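Local coordinates for protein enolase (alpha proteobacterium BAL199, PDB 3UGV) that binds magnesium and, as a member of the enolase superfamily, probably catalyses a reaction that begins with abstraction of a proton beside a carboxylate, at residues R72-P80 with S325-G333; V158-W167 with H344-A352. All blocks are in the same frame, centred on the assembly; numbering follows the deposited sequence.

Contact 1 (R72-P80 with S325-G333); sequences RAYLEPYVP and STHLYPEVG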
loop_
_atom_site.group_PDB
_atom_site.type_symbol
_atom_site.label_atom_id
_atom_site.label_comp_id
_atom_site.label_asym_id
_atom_site.label_seq_id
_atom_site.Cartn_x
_atom_site.Cartn_y
_atom_site.Cartn_z
ATOM N N ARG F 72 -43.815 -1.144 -19.446
ATOM C CA ARG F 72 -44.187 -2.051 -18.375
ATOM C C ARG F 72 -42.979 -2.721 -17.730
ATOM O O ARG F 72 -42.164 -3.329 -18.404
ATOM C CB ARG F 72 -45.157 -3.117 -18.898
ATOM C CG ARG F 72 -46.558 -2.593 -19.187
ATOM C CD ARG F 72 -47.551 -3.712 -19.519
ATOM N NE ARG F 72 -47.430 -4.156 -20.902
ATOM C CZ ARG F 72 -47.898 -3.474 -21.940
ATOM N NH1 ARG F 72 -48.516 -2.314 -21.745
ATOM N NH2 ARG F 72 -47.743 -3.945 -23.170
ATOM N N ALA F 73 -42.878 -2.602 -16.413
ATOM C CA ALA F 73 -41.899 -3.364 -15.651
ATOM C C ALA F 73 -42.438 -3.581 -14.241
ATOM O O ALA F 73 -43.527 -3.106 -13.890
ATOM C CB ALA F 73 -40.577 -2.635 -15.608
ATOM N N TYR F 74 -41.692 -4.304 -13.421
ATOM C CA TYR F 74 -42.155 -4.554 -12.065
ATOM C C TYR F 74 -41.012 -4.503 -11.063
ATOM O O TYR F 74 -39.848 -4.649 -11.419
ATOM C CB TYR F 74 -42.907 -5.890 -11.970
ATOM C CG TYR F 74 -42.061 -7.111 -12.263
ATOM C CD1 TYR F 74 -41.298 -7.716 -11.265
ATOM C CD2 TYR F 74 -42.033 -7.664 -13.529
ATOM C CE1 TYR F 74 -40.530 -8.838 -11.532
ATOM C CE2 TYR F 74 -41.265 -8.781 -13.809
ATOM C CZ TYR F 74 -40.517 -9.366 -12.814
ATOM O OH TYR F 74 -39.760 -10.488 -13.104
ATOM N N LEU F 75 -41.366 -4.276 -9.808
ATOM C CA LEU F 75 -40.409 -4.275 -8.722
ATOM C C LEU F 75 -40.718 -5.457 -7.823
ATOM O O LEU F 75 -41.879 -5.855 -7.691
ATOM C CB LEU F 75 -40.515 -2.971 -7.925
ATOM C CG LEU F 75 -39.850 -1.732 -8.516
ATOM C CD1 LEU F 75 -40.384 -0.503 -7.842
ATOM C CD2 LEU F 75 -38.358 -1.815 -8.317
ATOM N N GLU F 76 -39.675 -6.017 -7.216
ATOM C CA GLU F 76 -39.831 -7.070 -6.223
ATOM C C GLU F 76 -39.145 -6.629 -4.943
ATOM O O GLU F 76 -37.981 -6.960 -4.714
ATOM C CB GLU F 76 -39.203 -8.370 -6.719
ATOM C CG GLU F 76 -39.614 -8.734 -8.123
ATOM C CD GLU F 76 -39.070 -10.070 -8.557
ATOM O OE1 GLU F 76 -39.653 -11.105 -8.161
ATOM O OE2 GLU F 76 -38.057 -10.083 -9.289
ATOM N N PRO F 77 -39.875 -5.890 -4.097
ATOM C CA PRO F 77 -39.313 -5.211 -2.921
ATOM C C PRO F 77 -39.208 -6.041 -1.629
ATOM O O PRO F 77 -38.799 -5.475 -0.612
ATOM C CB PRO F 77 -40.273 -4.042 -2.718
ATOM C CG PRO F 77 -41.594 -4.595 -3.151
ATOM C CD PRO F 77 -41.299 -5.573 -4.288
ATOM N N TYR F 78 -39.563 -7.322 -1.659
ATOM C CA TYR F 78 -39.327 -8.218 -0.516
ATOM C C TYR F 78 -40.303 -8.058 0.648
ATOM O O TYR F 78 -40.953 -9.015 1.059
ATOM C CB TYR F 78 -37.921 -8.010 0.032
ATOM C CG TYR F 78 -36.834 -8.770 -0.669
ATOM C CD1 TYR F 78 -36.495 -10.046 -0.254
ATOM C CD2 TYR F 78 -36.117 -8.201 -1.722
ATOM C CE1 TYR F 78 -35.491 -10.753 -0.876
ATOM C CE2 TYR F 78 -35.098 -8.901 -2.359
ATOM C CZ TYR F 78 -34.792 -10.181 -1.923
ATOM O OH TYR F 78 -33.793 -10.917 -2.518
ATOM N N VAL F 79 -40.375 -6.851 1.202
ATOM C CA VAL F 79 -41.209 -6.598 2.366
ATOM C C VAL F 79 -42.493 -5.905 1.945
ATOM O O VAL F 79 -42.461 -4.765 1.479
ATOM C CB VAL F 79 -40.474 -5.766 3.451
ATOM C CG1 VAL F 79 -39.194 -6.448 3.846
ATOM C CG2 VAL F 79 -40.147 -4.400 2.948
ATOM N N PRO F 80 -43.629 -6.608 2.097
ATOM C CA PRO F 80 -44.953 -6.131 1.673
ATOM C C PRO F 80 -45.264 -4.721 2.171
ATOM O O PRO F 80 -45.677 -3.869 1.382
ATOM C CB PRO F 80 -45.906 -7.149 2.308
ATOM C CG PRO F 80 -45.093 -8.417 2.378
ATOM C CD PRO F 80 -43.692 -7.951 2.707
ATOM N N SER F 325 -23.171 -11.620 -12.678
ATOM C CA SER F 325 -24.406 -12.401 -12.773
ATOM C C SER F 325 -25.562 -11.509 -12.360
ATOM O O SER F 325 -25.345 -10.368 -11.963
ATOM C CB SER F 325 -24.341 -13.642 -11.868
ATOM O OG SER F 325 -23.385 -14.591 -12.334
ATOM N N THR F 326 -26.787 -12.012 -12.448
ATOM C CA THR F 326 -27.947 -11.202 -12.092
ATOM C C THR F 326 -28.558 -11.608 -10.765
ATOM O O THR F 326 -28.241 -12.647 -10.207
ATOM C CB THR F 326 -29.073 -11.280 -13.146
ATOM O OG1 THR F 326 -29.524 -12.639 -13.266
ATOM C CG2 THR F 326 -28.588 -10.773 -14.495
ATOM N N HIS F 327 -29.446 -10.766 -10.266
ATOM C CA HIS F 327 -30.249 -11.117 -9.114
ATOM C C HIS F 327 -31.680 -10.654 -9.317
ATOM O O HIS F 327 -31.930 -9.467 -9.529
ATOM C CB HIS F 327 -29.700 -10.486 -7.854
ATOM C CG HIS F 327 -30.511 -10.798 -6.642
ATOM N ND1 HIS F 327 -31.326 -9.869 -6.030
ATOM C CD2 HIS F 327 -30.644 -11.945 -5.933
ATOM C CE1 HIS F 327 -31.911 -10.424 -4.985
ATOM N NE2 HIS F 327 -31.524 -11.687 -4.910
ATOM N N LEU F 328 -32.604 -11.607 -9.246
ATOM C CA LEU F 328 -34.015 -11.380 -9.533
ATOM C C LEU F 328 -34.247 -10.821 -10.953
ATOM O O LEU F 328 -33.317 -10.756 -11.777
ATOM C CB LEU F 328 -34.646 -10.502 -8.447
ATOM C CG LEU F 328 -34.597 -11.086 -7.027
ATOM C CD1 LEU F 328 -35.188 -10.124 -5.991
ATOM C CD2 LEU F 328 -35.317 -12.434 -6.977
ATOM N N TYR F 329 -35.494 -10.455 -11.239
ATOM C CA TYR F 329 -35.866 -9.833 -12.513
ATOM C C TYR F 329 -35.319 -10.563 -13.726
ATOM O O TYR F 329 -34.563 -9.990 -14.506
ATOM C CB TYR F 329 -35.408 -8.372 -12.550
ATOM C CG TYR F 329 -35.783 -7.607 -11.307
ATOM C CD1 TYR F 329 -36.992 -6.937 -11.229
ATOM C CD2 TYR F 329 -34.935 -7.569 -10.210
ATOM C CE1 TYR F 329 -37.351 -6.243 -10.096
ATOM C CE2 TYR F 329 -35.286 -6.878 -9.061
ATOM C CZ TYR F 329 -36.500 -6.217 -9.011
ATOM O OH TYR F 329 -36.865 -5.517 -7.885
ATOM N N PRO F 330 -35.721 -11.824 -13.904
ATOM C CA PRO F 330 -35.155 -12.680 -14.951
ATOM C C PRO F 330 -35.367 -12.090 -16.337
ATOM O O PRO F 330 -34.505 -12.252 -17.208
ATOM C CB PRO F 330 -35.928 -13.998 -14.792
ATOM C CG PRO F 330 -36.418 -13.973 -13.406
ATOM C CD PRO F 330 -36.688 -12.542 -13.066
ATOM N N GLU F 331 -36.478 -11.391 -16.545
ATOM C CA GLU F 331 -36.730 -10.808 -17.870
ATOM C C GLU F 331 -35.775 -9.663 -18.232
ATOM O O GLU F 331 -35.077 -9.750 -19.241
ATOM C CB GLU F 331 -38.195 -10.397 -18.046
ATOM C CG GLU F 331 -39.166 -11.546 -17.844
ATOM C CD GLU F 331 -39.372 -11.877 -16.372
ATOM O OE1 GLU F 331 -39.089 -11.013 -15.512
ATOM O OE2 GLU F 331 -39.812 -13.004 -16.075
ATOM N N VAL F 332 -35.741 -8.602 -17.426
ATOM C CA VAL F 332 -34.767 -7.536 -17.639
ATOM C C VAL F 332 -33.388 -8.164 -17.586
ATOM O O VAL F 332 -32.501 -7.854 -18.392
ATOM C CB VAL F 332 -34.828 -6.439 -16.556
ATOM C CG1 VAL F 332 -33.865 -5.316 -16.903
ATOM C CG2 VAL F 332 -36.234 -5.893 -16.414
ATOM N N GLY F 333 -33.217 -9.071 -16.631
ATOM C CA GLY F 333 -31.971 -9.803 -16.504
ATOM C C GLY F 333 -31.485 -10.422 -17.808
ATOM O O GLY F 333 -30.358 -10.169 -18.255
#
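The ring of Tyr329 carries the carboxylate of Glu76 over the centre of one face, with OE2 3.8 Å above the plane and the two planes almost perpendicular. The edge of that ring is turned to the end of strand 71-75, where CE1 comes to 3.2 Å from the carbonyl O of Tyr74. The Tyr74 ring is nearly parallel to that of Tyr329 (planes 25° apart) but displaced along it, centroids 5.8 Å apart, so little of one ring lies over the other. At the edge of the Tyr74 ring sits Glu331: Tyr74 OH donates to Glu331 OE1 on the syn side of the carboxylate, 2.6 Å away, and the glutamate chain, bent at chi2 (77°), comes across the tyrosine at about a right angle. The His327 ring has Leu328 CG over one face and the hydroxyl of Tyr78 at its edge, with Tyr78 OH 3.1 Å from His327 CE1.

Two hydrogen bonds lock Tyr329 and Glu76 together reciprocally. Glu76 N gives a nearly straight bond to Tyr329 OH (2.9 Å, 167°), while Tyr329 N donates to Glu76 OE2 from nearly along its C-O axis. The other carboxylate oxygen, OE1, is held by Trp56 NE1; together with the bond from Tyr329 N this helps fix the rotation of the carboxylate above the ring. A leucine in place of Tyr329 would probably leave Glu76 N without its acceptor and the carboxylate without the ring beneath it.

Tyr329 is the N-cap residue of helix 330-337, and Phe301 and Met302 of helix 301-304 also touch its side chain. His327, near a bound magnesium, hydrogen-bonds Asp300 through ND1. Behind Leu75 lie Met133 of helix 123-142 and the neighbouring strand 52-65, so the contact joins the edge strand of the N-terminal antiparallel sheet to the barrel domain.

Contact 2 (V158-W167 with H344-A352); sequences VKAYNSNGLW and HWLEWQSWA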
loop_
_atom_site.group_PDB
_atom_site.type_symbol
_atom_site.label_atom_id
_atom_site.label_comp_id
_atom_site.label_asym_id
_atom_site.label_seq_id
_atom_site.Cartn_x
_atom_site.Cartn_y
_atom_site.Cartn_z
ATOM N N VAL F 158 -29.593 -17.415 -22.612
ATOM C CA VAL F 158 -28.758 -17.006 -21.489
ATOM C C VAL F 158 -28.760 -18.126 -20.460
ATOM O O VAL F 158 -29.824 -18.512 -19.966
ATOM C CB VAL F 158 -29.282 -15.740 -20.808
ATOM C CG1 VAL F 158 -28.239 -15.212 -19.808
ATOM C CG2 VAL F 158 -29.631 -14.683 -21.837
ATOM N N LYS F 159 -27.576 -18.658 -20.160
ATOM C CA LYS F 159 -27.443 -19.760 -19.214
ATOM C C LYS F 159 -27.976 -19.307 -17.868
ATOM O O LYS F 159 -27.662 -18.210 -17.418
ATOM C CB LYS F 159 -25.973 -20.193 -19.087
ATOM C CG LYS F 159 -25.768 -21.571 -18.445
ATOM C CD LYS F 159 -24.291 -21.931 -18.354
ATOM C CE LYS F 159 -23.538 -20.833 -17.616
ATOM N NZ LYS F 159 -22.062 -21.050 -17.563
ATOM N N ALA F 160 -28.804 -20.126 -17.234
ATOM C CA ALA F 160 -29.369 -19.733 -15.948
ATOM C C ALA F 160 -29.205 -20.833 -14.922
ATOM O O ALA F 160 -28.853 -21.961 -15.250
ATOM C CB ALA F 160 -30.837 -19.353 -16.094
ATOM N N TYR F 161 -29.445 -20.492 -13.667
ATOM C CA TYR F 161 -29.478 -21.479 -12.604
ATOM C C TYR F 161 -30.763 -21.261 -11.840
ATOM O O TYR F 161 -31.311 -20.151 -11.823
ATOM C CB TYR F 161 -28.254 -21.351 -11.683
ATOM C CG TYR F 161 -28.188 -20.069 -10.846
ATOM C CD1 TYR F 161 -28.687 -20.039 -9.557
ATOM C CD2 TYR F 161 -27.598 -18.909 -11.342
ATOM C CE1 TYR F 161 -28.616 -18.890 -8.793
ATOM C CE2 TYR F 161 -27.515 -17.766 -10.586
ATOM C CZ TYR F 161 -28.029 -17.766 -9.309
ATOM O OH TYR F 161 -27.969 -16.647 -8.544
ATOM N N ASN F 162 -31.245 -22.315 -11.206
ATOM C CA ASN F 162 -32.571 -22.291 -10.620
ATOM C C ASN F 162 -32.532 -21.905 -9.138
ATOM O O ASN F 162 -32.077 -22.689 -8.297
ATOM C CB ASN F 162 -33.231 -23.672 -10.816
ATOM C CG ASN F 162 -34.715 -23.677 -10.479
ATOM O OD1 ASN F 162 -35.210 -22.834 -9.721
ATOM N ND2 ASN F 162 -35.434 -24.642 -11.037
ATOM N N SER F 163 -33.017 -20.711 -8.803
ATOM C CA SER F 163 -33.100 -20.342 -7.393
ATOM C C SER F 163 -34.493 -20.455 -6.769
ATOM O O SER F 163 -34.752 -19.857 -5.725
ATOM C CB SER F 163 -32.463 -18.965 -7.113
ATOM O OG SER F 163 -33.179 -17.913 -7.714
ATOM N N ASN F 164 -35.376 -21.242 -7.381
ATOM C CA ASN F 164 -36.736 -21.375 -6.851
ATOM C C ASN F 164 -36.839 -21.866 -5.401
ATOM O O ASN F 164 -37.803 -21.538 -4.711
ATOM C CB ASN F 164 -37.577 -22.291 -7.727
ATOM C CG ASN F 164 -38.401 -21.538 -8.751
ATOM O OD1 ASN F 164 -38.596 -20.319 -8.661
ATOM N ND2 ASN F 164 -38.910 -22.275 -9.733
ATOM N N GLY F 165 -35.873 -22.662 -4.943
ATOM C CA GLY F 165 -35.995 -23.283 -3.630
ATOM C C GLY F 165 -34.716 -23.771 -2.967
ATOM O O GLY F 165 -33.739 -23.039 -2.871
ATOM N N LEU F 166 -34.725 -25.017 -2.503
ATOM C CA LEU F 166 -33.629 -25.551 -1.696
ATOM C C LEU F 166 -33.387 -24.668 -0.468
ATOM O O LEU F 166 -32.242 -24.292 -0.157
ATOM C CB LEU F 166 -32.352 -25.713 -2.527
ATOM C CG LEU F 166 -32.544 -26.482 -3.843
ATOM C CD1 LEU F 166 -31.212 -26.743 -4.533
ATOM C CD2 LEU F 166 -33.270 -27.798 -3.578
ATOM N N TRP F 167 -34.483 -24.344 0.220
ATOM C CA TRP F 167 -34.429 -23.565 1.457
ATOM C C TRP F 167 -34.009 -24.478 2.603
ATOM O O TRP F 167 -33.587 -25.603 2.358
ATOM C CB TRP F 167 -35.768 -22.872 1.730
ATOM C CG TRP F 167 -36.004 -21.741 0.784
ATOM C CD1 TRP F 167 -36.868 -21.712 -0.275
ATOM C CD2 TRP F 167 -35.326 -20.484 0.785
ATOM N NE1 TRP F 167 -36.773 -20.505 -0.925
ATOM C CE2 TRP F 167 -35.833 -19.736 -0.291
ATOM C CE3 TRP F 167 -34.342 -19.915 1.600
ATOM C CZ2 TRP F 167 -35.397 -18.444 -0.567
ATOM C CZ3 TRP F 167 -33.905 -18.645 1.321
ATOM C CH2 TRP F 167 -34.430 -17.921 0.244
ATOM N N HIS F 344 -22.148 -13.875 -16.702
ATOM C CA HIS F 344 -21.747 -15.130 -16.094
ATOM C C HIS F 344 -22.972 -16.043 -15.961
ATOM O O HIS F 344 -23.213 -16.889 -16.826
ATOM C CB HIS F 344 -21.036 -14.861 -14.754
ATOM C CG HIS F 344 -20.367 -16.065 -14.169
ATOM N ND1 HIS F 344 -20.049 -16.158 -12.829
ATOM C CD2 HIS F 344 -19.966 -17.232 -14.737
ATOM C CE1 HIS F 344 -19.478 -17.327 -12.597
ATOM N NE2 HIS F 344 -19.429 -18.004 -13.734
ATOM N N TRP F 345 -23.755 -15.866 -14.902
ATOM C CA TRP F 345 -24.981 -16.651 -14.723
ATOM C C TRP F 345 -26.191 -15.748 -14.559
ATOM O O TRP F 345 -26.100 -14.652 -13.984
ATOM C CB TRP F 345 -24.915 -17.527 -13.468
ATOM C CG TRP F 345 -23.977 -18.702 -13.492
ATOM C CD1 TRP F 345 -22.663 -18.706 -13.120
ATOM C CD2 TRP F 345 -24.301 -20.060 -13.833
ATOM N NE1 TRP F 345 -22.148 -19.972 -13.218
ATOM C CE2 TRP F 345 -23.129 -20.824 -13.658
ATOM C CE3 TRP F 345 -25.461 -20.700 -14.288
ATOM C CZ2 TRP F 345 -23.083 -22.205 -13.919
ATOM C CZ3 TRP F 345 -25.415 -22.074 -14.541
ATOM C CH2 TRP F 345 -24.238 -22.807 -14.349
ATOM N N LEU F 346 -27.335 -16.230 -15.032
ATOM C CA LEU F 346 -28.612 -15.568 -14.799
ATOM C C LEU F 346 -29.366 -16.277 -13.677
ATOM O O LEU F 346 -29.588 -17.483 -13.742
ATOM C CB LEU F 346 -29.457 -15.595 -16.069
ATOM C CG LEU F 346 -30.794 -14.875 -15.884
ATOM C CD1 LEU F 346 -30.999 -13.817 -16.940
ATOM C CD2 LEU F 346 -31.943 -15.853 -15.856
ATOM N N GLU F 347 -29.758 -15.546 -12.641
ATOM C CA GLU F 347 -30.538 -16.173 -11.586
ATOM C C GLU F 347 -31.979 -16.309 -12.041
ATOM O O GLU F 347 -32.606 -15.315 -12.397
ATOM C CB GLU F 347 -30.495 -15.360 -10.295
ATOM C CG GLU F 347 -31.233 -16.040 -9.150
ATOM C CD GLU F 347 -31.274 -15.193 -7.892
ATOM O OE1 GLU F 347 -30.782 -15.652 -6.830
ATOM O OE2 GLU F 347 -31.798 -14.063 -7.968
ATOM N N TRP F 348 -32.513 -17.530 -12.018
ATOM C CA TRP F 348 -33.886 -17.738 -12.455
ATOM C C TRP F 348 -34.783 -18.202 -11.325
ATOM O O TRP F 348 -34.406 -19.062 -10.531
ATOM C CB TRP F 348 -33.959 -18.716 -13.633
ATOM C CG TRP F 348 -35.366 -18.976 -14.155
ATOM C CD1 TRP F 348 -36.013 -18.290 -15.152
ATOM C CD2 TRP F 348 -36.289 -19.987 -13.706
ATOM N NE1 TRP F 348 -37.272 -18.816 -15.350
ATOM C CE2 TRP F 348 -37.466 -19.855 -14.479
ATOM C CE3 TRP F 348 -36.235 -20.991 -12.734
ATOM C CZ2 TRP F 348 -38.577 -20.685 -14.301
ATOM C CZ3 TRP F 348 -37.342 -21.822 -12.566
ATOM C CH2 TRP F 348 -38.496 -21.657 -13.339
ATOM N N GLN F 349 -35.978 -17.621 -11.269
ATOM C CA GLN F 349 -37.030 -18.067 -10.360
ATOM C C GLN F 349 -38.362 -17.744 -11.024
ATOM O O GLN F 349 -38.418 -16.895 -11.910
ATOM C CB GLN F 349 -36.911 -17.384 -8.994
ATOM C CG GLN F 349 -37.323 -15.919 -8.990
ATOM C CD GLN F 349 -36.287 -14.999 -9.607
ATOM O OE1 GLN F 349 -35.073 -15.241 -9.520
ATOM N NE2 GLN F 349 -36.759 -13.930 -10.236
ATOM N N SER F 350 -39.428 -18.429 -10.629
ATOM C CA SER F 350 -40.739 -18.189 -11.241
ATOM C C SER F 350 -41.738 -17.534 -10.275
ATOM O O SER F 350 -42.953 -17.626 -10.450
ATOM C CB SER F 350 -41.310 -19.481 -11.841
ATOM O OG SER F 350 -41.330 -20.523 -10.887
ATOM N N TRP F 351 -41.205 -16.862 -9.266
ATOM C CA TRP F 351 -42.014 -16.209 -8.253
ATOM C C TRP F 351 -42.962 -15.172 -8.837
ATOM O O TRP F 351 -44.062 -14.980 -8.317
ATOM C CB TRP F 351 -41.107 -15.579 -7.198
ATOM C CG TRP F 351 -40.199 -16.590 -6.542
ATOM C CD1 TRP F 351 -40.263 -17.953 -6.661
ATOM C CD2 TRP F 351 -39.086 -16.316 -5.691
ATOM N NE1 TRP F 351 -39.266 -18.541 -5.926
ATOM C CE2 TRP F 351 -38.529 -17.559 -5.319
ATOM C CE3 TRP F 351 -38.511 -15.142 -5.195
ATOM C CZ2 TRP F 351 -37.425 -17.658 -4.480
ATOM C CZ3 TRP F 351 -37.411 -15.245 -4.362
ATOM C CH2 TRP F 351 -36.880 -16.492 -4.013
ATOM N N ALA F 352 -42.548 -14.527 -9.928
ATOM C CA ALA F 352 -43.372 -13.496 -10.571
ATOM C C ALA F 352 -44.150 -13.960 -11.818
ATOM O O ALA F 352 -44.907 -13.184 -12.396
ATOM C CB ALA F 352 -42.542 -12.248 -10.888
HETATM O O HOH W 1 -25.483 -16.650 -18.396
HETATM O O HOH W 2 -21.164 -17.923 -18.514
#
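Lys159 lays its CE over the six-membered ring of Trp345, 3.6 Å from the centroid, in a CH-pi contact that NZ extends as a cation-pi interaction. The bend at chi3 (55°) folds the ammonium back over the indole. Tyr161 covers the CA of Glu347 with a ring face and brings CD2 to 3.7 Å from Trp345 CB. On the other face of the sheet Ala160 CB meets Leu346 CD2 at 3.7 Å, and the amide of Asn162 stands nearly perpendicular at the edge of the Trp348 indole.

Between these two layers the strands pair in parallel: Leu346 N bonds Lys159 O, Tyr161 N bonds Leu346 O, and Trp348 N bonds Tyr161 O. Trp348 O takes both Ser163 N (2.8 Å) and the Ser163 hydroxyl, the latter from well above the carbonyl plane. Beyond the strands Asn164 OD1 accepts Ser350 N on a lone pair (2.9 Å), and ND2 donates to Ser350 OG and to Glu184 OE1. An Asx turn, Asn162 OD1 accepting from Asn164 N, helps place the Asn164 backbone.

Lys194 forms a salt bridge with Glu347 OE1 and Leu328 N donates to OE2, holding this side chain about 5 Å from a bound magnesium, consistent with a place beside the metal site. Glu248 OE2 accepts a hydrogen bond from Trp345 NE1. Strand 346-348 edges a four-stranded mixed sheet beside strand 157-162, and helix 330-337 packs on Val158 and Leu346.

Overall arrangement
The centres of contacts 1 and 2 lie about 12 Å apart, and their segments alternate along the chain: 72-80, 158-167, 325-333, 344-352. Helix 330-337, which begins in contact 1, is followed directly by strand 346-348 of contact 2. The two contacts touch through Leu328 N and Glu347 OE2 and through Ser325 OG and Trp345 N, both probable hydrogen bonds. Contact 1 spans the two domains, whereas contact 2 lies in the four-stranded mixed sheet, joining strands 157-162 and 346-348. Both approach a bound magnesium, through His327 and Glu347, consistent with an active site between the two domains, as in relatives of this superfamily.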